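Local coordinates for protein separin (Saccharomyces cerevisiae, PDB 5U1T) that is a caspase-like cysteine protease that triggers chromosome segregation by cleaving the Scc1 subunit of cohesin at the onset of anaphase, at residues 951-964 / 1047-1059. Sequence-based numbering, arbitrary orientation.
Sequences FFKGMFESTLGIPS and SLTLTILSNITSI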
# COMPACT_ATOMS: atom_id res chain seq x y z
N PHE A 951 8.31 -57.93 -8.71
CA PHE A 951 8.44 -57.70 -10.15
C PHE A 951 8.64 -56.20 -10.46
O PHE A 951 9.67 -55.82 -11.00
CB PHE A 951 7.22 -58.28 -10.88
CG PHE A 951 7.19 -57.99 -12.37
CD1 PHE A 951 7.91 -58.75 -13.25
CD2 PHE A 951 6.40 -56.96 -12.87
CE1 PHE A 951 7.87 -58.49 -14.60
CE2 PHE A 951 6.36 -56.70 -14.20
CZ PHE A 951 7.09 -57.46 -15.08
N PHE A 952 7.70 -55.34 -10.08
CA PHE A 952 7.86 -53.92 -10.39
C PHE A 952 9.00 -53.27 -9.59
O PHE A 952 9.71 -52.39 -10.11
CB PHE A 952 6.56 -53.18 -10.16
CG PHE A 952 5.47 -53.61 -11.08
CD1 PHE A 952 5.36 -53.06 -12.35
CD2 PHE A 952 4.54 -54.57 -10.68
CE1 PHE A 952 4.36 -53.46 -13.20
CE2 PHE A 952 3.54 -54.97 -11.53
CZ PHE A 952 3.44 -54.42 -12.79
N LYS A 953 9.20 -53.71 -8.36
CA LYS A 953 10.32 -53.21 -7.57
C LYS A 953 11.66 -53.44 -8.26
O LYS A 953 12.53 -52.56 -8.24
CB LYS A 953 10.34 -53.87 -6.21
CG LYS A 953 11.18 -53.09 -5.22
CD LYS A 953 12.31 -53.93 -4.65
CE LYS A 953 12.94 -53.20 -3.48
NZ LYS A 953 11.88 -52.40 -2.78
N GLY A 954 11.82 -54.62 -8.85
CA GLY A 954 13.03 -54.95 -9.57
C GLY A 954 13.15 -54.17 -10.86
O GLY A 954 14.22 -53.74 -11.24
N MET A 955 12.03 -53.93 -11.48
CA MET A 955 12.02 -53.18 -12.69
C MET A 955 12.47 -51.77 -12.47
O MET A 955 13.10 -51.20 -13.31
CB MET A 955 10.62 -53.19 -13.23
CG MET A 955 10.49 -52.57 -14.58
SD MET A 955 8.78 -52.69 -15.00
CE MET A 955 8.85 -52.04 -16.62
N PHE A 956 12.13 -51.19 -11.34
CA PHE A 956 12.53 -49.79 -11.06
C PHE A 956 14.01 -49.68 -10.72
O PHE A 956 14.56 -48.59 -10.70
CB PHE A 956 11.70 -49.17 -9.92
CG PHE A 956 10.22 -49.15 -10.18
CD1 PHE A 956 9.72 -49.15 -11.48
CD2 PHE A 956 9.32 -49.18 -9.14
CE1 PHE A 956 8.35 -49.17 -11.72
CE2 PHE A 956 7.94 -49.20 -9.37
CZ PHE A 956 7.46 -49.19 -10.67
N GLU A 957 14.63 -50.82 -10.45
CA GLU A 957 16.06 -50.89 -10.18
C GLU A 957 16.83 -51.44 -11.36
O GLU A 957 17.92 -52.01 -11.21
CB GLU A 957 16.30 -51.76 -8.95
CG GLU A 957 15.82 -51.14 -7.65
CD GLU A 957 15.71 -52.16 -6.55
OE1 GLU A 957 16.32 -53.26 -6.70
OE2 GLU A 957 14.98 -51.88 -5.54
N SER A 958 16.26 -51.31 -12.55
CA SER A 958 16.85 -51.86 -13.75
C SER A 958 16.96 -50.78 -14.78
O SER A 958 16.11 -49.89 -14.85
CB SER A 958 16.01 -53.01 -14.30
OG SER A 958 16.37 -54.23 -13.69
N THR A 959 18.04 -50.86 -15.54
CA THR A 959 18.19 -50.15 -16.77
C THR A 959 17.02 -50.43 -17.64
O THR A 959 16.72 -51.54 -17.96
CB THR A 959 19.45 -50.58 -17.50
OG1 THR A 959 20.59 -50.09 -16.81
CG2 THR A 959 19.45 -50.01 -18.86
N LEU A 960 16.32 -49.38 -18.01
CA LEU A 960 15.12 -49.51 -18.79
C LEU A 960 15.26 -48.75 -20.07
O LEU A 960 15.96 -47.77 -20.13
CB LEU A 960 13.94 -48.95 -18.03
CG LEU A 960 13.37 -49.78 -16.91
CD1 LEU A 960 12.24 -48.99 -16.31
CD2 LEU A 960 12.85 -51.07 -17.46
N GLY A 961 14.56 -49.16 -21.09
CA GLY A 961 14.66 -48.50 -22.36
C GLY A 961 13.39 -48.46 -23.15
O GLY A 961 12.42 -49.06 -22.81
N ILE A 962 13.41 -47.72 -24.23
CA ILE A 962 12.25 -47.52 -25.07
C ILE A 962 12.72 -47.06 -26.43
O ILE A 962 13.65 -46.32 -26.52
CB ILE A 962 11.31 -46.50 -24.41
CG1 ILE A 962 10.13 -46.17 -25.27
CG2 ILE A 962 12.03 -45.24 -24.06
CD1 ILE A 962 8.88 -45.96 -24.47
N PRO A 963 12.08 -47.48 -27.50
CA PRO A 963 11.55 -48.82 -27.68
C PRO A 963 12.59 -49.90 -27.54
O PRO A 963 13.67 -49.82 -28.05
CB PRO A 963 11.10 -48.79 -29.11
CG PRO A 963 12.08 -47.90 -29.76
CD PRO A 963 12.55 -46.91 -28.76
N SER A 964 12.21 -50.93 -26.84
CA SER A 964 13.10 -52.02 -26.60
C SER A 964 12.56 -53.29 -27.23
O SER A 964 13.30 -54.14 -27.64
CB SER A 964 13.27 -52.19 -25.11
OG SER A 964 12.00 -52.36 -24.53
N SER A 1047 7.75 -39.26 -19.12
CA SER A 1047 8.58 -40.19 -19.84
C SER A 1047 8.82 -41.46 -19.01
O SER A 1047 8.98 -42.54 -19.57
CB SER A 1047 9.90 -39.54 -20.23
OG SER A 1047 10.76 -39.54 -19.11
N LEU A 1048 8.85 -41.35 -17.69
CA LEU A 1048 8.95 -42.55 -16.86
C LEU A 1048 7.70 -43.41 -17.01
O LEU A 1048 7.80 -44.63 -17.11
CB LEU A 1048 9.17 -42.20 -15.40
CG LEU A 1048 9.08 -43.38 -14.43
CD1 LEU A 1048 10.12 -44.44 -14.76
CD2 LEU A 1048 9.25 -42.93 -13.02
N THR A 1049 6.53 -42.79 -17.02
CA THR A 1049 5.30 -43.54 -17.18
C THR A 1049 5.26 -44.25 -18.54
O THR A 1049 4.83 -45.40 -18.64
CB THR A 1049 4.06 -42.62 -17.01
OG1 THR A 1049 4.12 -42.02 -15.72
CG2 THR A 1049 2.75 -43.41 -17.15
N LEU A 1050 5.72 -43.57 -19.58
CA LEU A 1050 5.77 -44.15 -20.91
C LEU A 1050 6.74 -45.33 -20.95
O LEU A 1050 6.46 -46.38 -21.53
CB LEU A 1050 6.18 -43.11 -21.94
CG LEU A 1050 6.07 -43.66 -23.35
CD1 LEU A 1050 4.64 -44.03 -23.66
CD2 LEU A 1050 6.64 -42.70 -24.39
N THR A 1051 7.88 -45.15 -20.29
CA THR A 1051 8.90 -46.17 -20.24
C THR A 1051 8.40 -47.41 -19.51
O THR A 1051 8.54 -48.52 -20.04
CB THR A 1051 10.16 -45.63 -19.57
OG1 THR A 1051 10.63 -44.50 -20.32
CG2 THR A 1051 11.24 -46.68 -19.52
N ILE A 1052 7.82 -47.26 -18.32
CA ILE A 1052 7.25 -48.41 -17.64
C ILE A 1052 6.19 -49.09 -18.49
O ILE A 1052 6.21 -50.30 -18.66
CB ILE A 1052 6.59 -48.07 -16.31
CG1 ILE A 1052 7.49 -47.19 -15.45
CG2 ILE A 1052 6.21 -49.35 -15.60
CD1 ILE A 1052 8.75 -47.84 -15.06
N LEU A 1053 5.28 -48.30 -19.04
CA LEU A 1053 4.21 -48.85 -19.85
C LEU A 1053 4.70 -49.71 -21.02
O LEU A 1053 4.16 -50.79 -21.27
CB LEU A 1053 3.31 -47.73 -20.37
CG LEU A 1053 1.97 -47.70 -19.68
CD1 LEU A 1053 1.26 -46.40 -19.99
CD2 LEU A 1053 1.14 -48.87 -20.12
N SER A 1054 5.70 -49.21 -21.74
CA SER A 1054 6.16 -49.84 -22.97
C SER A 1054 6.97 -51.11 -22.71
O SER A 1054 7.04 -51.97 -23.57
CB SER A 1054 7.01 -48.88 -23.75
OG SER A 1054 7.98 -48.37 -22.86
N ASN A 1055 7.57 -51.20 -21.53
CA ASN A 1055 8.28 -52.40 -21.14
C ASN A 1055 7.35 -53.50 -20.61
O ASN A 1055 7.80 -54.61 -20.35
CB ASN A 1055 9.33 -52.06 -20.10
CG ASN A 1055 10.59 -51.51 -20.71
OD1 ASN A 1055 11.50 -52.26 -21.06
ND2 ASN A 1055 10.65 -50.19 -20.86
N ILE A 1056 6.06 -53.18 -20.50
CA ILE A 1056 5.06 -53.97 -19.76
C ILE A 1056 3.92 -54.42 -20.68
O ILE A 1056 3.27 -55.45 -20.43
CB ILE A 1056 4.56 -53.12 -18.56
CG1 ILE A 1056 5.48 -53.33 -17.35
CG2 ILE A 1056 3.08 -53.32 -18.21
CD1 ILE A 1056 5.87 -54.72 -17.13
N THR A 1057 3.69 -53.67 -21.75
CA THR A 1057 2.61 -53.94 -22.69
C THR A 1057 2.96 -53.22 -23.99
O THR A 1057 4.02 -52.59 -24.08
CB THR A 1057 1.23 -53.47 -22.14
OG1 THR A 1057 0.21 -53.64 -23.13
CG2 THR A 1057 1.27 -52.02 -21.73
N SER A 1058 2.12 -53.36 -25.00
CA SER A 1058 2.30 -52.62 -26.24
C SER A 1058 1.25 -51.53 -26.29
O SER A 1058 0.06 -51.77 -26.01
CB SER A 1058 2.19 -53.55 -27.43
OG SER A 1058 3.01 -54.69 -27.23
N ILE A 1059 1.66 -50.31 -26.61
CA ILE A 1059 0.77 -49.18 -26.39
C ILE A 1059 0.28 -48.50 -27.67
O ILE A 1059 0.94 -48.53 -28.71
CB ILE A 1059 1.44 -48.14 -25.47
CG1 ILE A 1059 2.96 -48.36 -25.41
CG2 ILE A 1059 0.85 -48.24 -24.06
CD1 ILE A 1059 3.73 -47.90 -26.67
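Strand 960-962 runs across helix 1047-1054 at 91°, the two axes 7.9 Å apart, the CA atoms coming nearest at Ile-962 and Thr-1051. The polar join is made by Asn-1055: its ND2 donates to Gly-961 O at 2.9 Å, within the plane of that carbonyl, and to Thr-1051 O, one turn earlier in the chain, at 2.8 Å, the latter bond almost straight (178°). Using both N-H groups this way fixes the amide's rotation and ties the strand backbone to the C-terminal end of the helix. Apart from this amide the join is buried and mainly apolar, away from the probable catalytic Cys-1497. Leu-960 sets CB against Thr-1051 CG2, while its CD1 meets Ile-1052 CD1 and its CD2 lies by the amide carbon of Asn-1055. That same Ile-1052 methyl reaches the ring edge of Phe-956, 3.6 Å from CE1. Met-955 stretches out, CG opposite its backbone N (chi1 -173°) and the chain extended beyond, which carries CE in among Ile-1052, Asn-1055 and Ile-1056; it ends 3.5 Å from Asn-1055 CB. Further back along the short helix, Phe-951 offers its ring edge to Ile-1056 CD1. At the other end, Ile-962 lies over Leu-1050 and Ser-1054. Strand 960-962 is an antiparallel edge partner of 1157-1163, through backbone bonds to Arg-1162 and His-1160, so helix 1036-1054 packs across this margin of the mixed sheet. Helix 927-946 touches Phe-952 and Phe-956, helix 1012-1028 meets Ile-1056, and helix 1062-1072 lies against Ile-962 and Leu-1050.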